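Local coordinates for protein 4-alpha-glucanotransferase (Aquifex aeolicus, PDB 1TZ7) that belongs to the 4-alpha-glucanotransferase family, also called amylomaltases or disproportionating enzymes, and is built round a parallel eight-stranded beta/alpha barrel, at residues 311-316 against 329-334. Residues are numbered along the deposited sequence; the frame is centred on the assembly and turned at random.
Sequences FEAYWE and WVKAPG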
# COMPACT_ATOMS: atom_id res chain seq x y z
N PHE A 311 14.18 9.67 1.08
CA PHE A 311 14.12 11.02 0.52
C PHE A 311 15.27 11.88 1.05
O PHE A 311 15.62 12.89 0.45
CB PHE A 311 12.78 11.68 0.83
CG PHE A 311 11.60 11.02 0.15
CD1 PHE A 311 10.56 10.47 0.90
CD2 PHE A 311 11.53 10.95 -1.23
CE1 PHE A 311 9.48 9.87 0.28
CE2 PHE A 311 10.44 10.34 -1.86
CZ PHE A 311 9.42 9.80 -1.09
N GLU A 312 15.85 11.47 2.17
CA GLU A 312 17.07 12.11 2.70
C GLU A 312 18.32 11.43 2.15
O GLU A 312 19.24 12.09 1.69
CB GLU A 312 17.07 12.06 4.23
CG GLU A 312 18.17 12.91 4.88
CD GLU A 312 19.49 12.16 5.01
OE1 GLU A 312 20.56 12.80 4.86
OE2 GLU A 312 19.46 10.94 5.26
N ALA A 313 18.34 10.10 2.24
CA ALA A 313 19.43 9.31 1.67
C ALA A 313 18.98 7.86 1.48
O ALA A 313 18.22 7.33 2.28
CB ALA A 313 20.66 9.36 2.58
N TYR A 314 19.44 7.23 0.40
CA TYR A 314 19.02 5.87 0.08
C TYR A 314 20.21 4.93 -0.09
O TYR A 314 21.30 5.35 -0.50
CB TYR A 314 18.16 5.87 -1.19
CG TYR A 314 18.90 6.26 -2.45
CD1 TYR A 314 19.45 5.30 -3.29
CD2 TYR A 314 19.05 7.60 -2.80
CE1 TYR A 314 20.13 5.65 -4.44
CE2 TYR A 314 19.73 7.97 -3.95
CZ TYR A 314 20.27 6.98 -4.77
OH TYR A 314 20.94 7.33 -5.91
N TRP A 315 19.99 3.67 0.22
CA TRP A 315 21.03 2.66 0.11
C TRP A 315 21.13 2.17 -1.34
O TRP A 315 20.15 1.70 -1.92
CB TRP A 315 20.73 1.49 1.06
CG TRP A 315 21.84 0.49 1.18
CD1 TRP A 315 21.85 -0.79 0.71
CD2 TRP A 315 23.11 0.69 1.82
NE1 TRP A 315 23.04 -1.40 1.02
CE2 TRP A 315 23.83 -0.51 1.70
CE3 TRP A 315 23.71 1.76 2.49
CZ2 TRP A 315 25.12 -0.67 2.22
CZ3 TRP A 315 25.00 1.60 3.01
CH2 TRP A 315 25.68 0.39 2.87
N GLU A 316 22.32 2.28 -1.90
CA GLU A 316 22.56 2.00 -3.31
C GLU A 316 23.65 0.92 -3.45
O GLU A 316 24.78 1.12 -3.02
CB GLU A 316 23.00 3.27 -4.02
CG GLU A 316 23.26 3.12 -5.50
CD GLU A 316 23.76 4.41 -6.13
OE1 GLU A 316 22.92 5.24 -6.55
OE2 GLU A 316 24.99 4.60 -6.19
N TRP A 329 25.39 4.83 1.26
CA TRP A 329 24.34 5.82 1.41
C TRP A 329 24.56 6.96 0.42
O TRP A 329 25.63 7.56 0.38
CB TRP A 329 24.30 6.35 2.84
CG TRP A 329 23.71 5.37 3.82
CD1 TRP A 329 24.36 4.70 4.82
CD2 TRP A 329 22.34 4.95 3.90
NE1 TRP A 329 23.49 3.90 5.51
CE2 TRP A 329 22.24 4.03 4.96
CE3 TRP A 329 21.18 5.26 3.17
CZ2 TRP A 329 21.03 3.42 5.32
CZ3 TRP A 329 19.98 4.65 3.52
CH2 TRP A 329 19.92 3.74 4.59
N VAL A 330 23.53 7.26 -0.37
CA VAL A 330 23.59 8.34 -1.34
C VAL A 330 22.50 9.37 -1.03
O VAL A 330 21.32 9.03 -0.93
CB VAL A 330 23.37 7.81 -2.77
CG1 VAL A 330 23.46 8.95 -3.79
CG2 VAL A 330 24.39 6.71 -3.10
N LYS A 331 22.91 10.63 -0.88
CA LYS A 331 21.98 11.70 -0.52
C LYS A 331 20.99 11.95 -1.65
O LYS A 331 21.36 12.01 -2.81
CB LYS A 331 22.76 12.99 -0.21
CG LYS A 331 23.67 12.89 1.03
CD LYS A 331 22.87 12.96 2.33
CE LYS A 331 23.78 12.87 3.55
NZ LYS A 331 23.21 12.00 4.62
N ALA A 332 19.71 12.09 -1.28
CA ALA A 332 18.66 12.49 -2.21
C ALA A 332 18.15 13.90 -1.84
O ALA A 332 18.31 14.34 -0.71
CB ALA A 332 17.51 11.48 -2.16
N PRO A 333 17.53 14.60 -2.79
CA PRO A 333 17.16 16.00 -2.61
C PRO A 333 15.78 16.17 -1.95
O PRO A 333 14.89 16.77 -2.54
CB PRO A 333 17.14 16.53 -4.04
CG PRO A 333 16.68 15.35 -4.87
CD PRO A 333 17.14 14.09 -4.12
N GLY A 334 15.63 15.66 -0.74
CA GLY A 334 14.35 15.63 -0.06
C GLY A 334 13.84 17.03 0.26
O GLY A 334 12.64 17.30 0.13
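W315 and W329 form a T-shaped pair on one face of an antiparallel beta hairpin: the six-membered ring edge of W315 meets the five-membered ring face of W329, planes at 68°, with W315 CZ3 3.6 Å from W329 CD1. W315 CB makes a CH-pi contact over the six-membered ring of W329, and W329 CE3 also touches A313 CB. On the other face, V330 CB sits above the Y314 ring, 4.0 Å from its centroid, while A332 CB lies at the ring edge. Y314 CG is held between its backbone N and carbonyl carbon (chi1 66°), which lays the phenol alongside V330. Y314 OH donates to E316 OE1 at 2.9 Å, from the anti side and out of the carboxylate plane; K246 bonds to both, as a salt bridge to E316 and a hydrogen bond to Y314. V330 CG2 packs against the E316 chain.

Y314 and V330 are the hydrogen-bonded pair, Y314 N to V330 O and V330 N to Y314 O both 2.9 Å. Beyond the strand ends, A332 N donates to E312 O at 3.0 Å. At the polar edge, K331 folds back at chi2 (-76°) beside E312, and K331 NZ makes a salt bridge to the syn lone pair of E312 OE1 at 2.8 Å, while R309 forms a second one with E312 OE2.

Strand 328-331 is an outer strand of the four-stranded antiparallel sheet, 313-318 lying between it and 255-259; A332 and F311 rest on helix 278-283, E312 on helix 360-368.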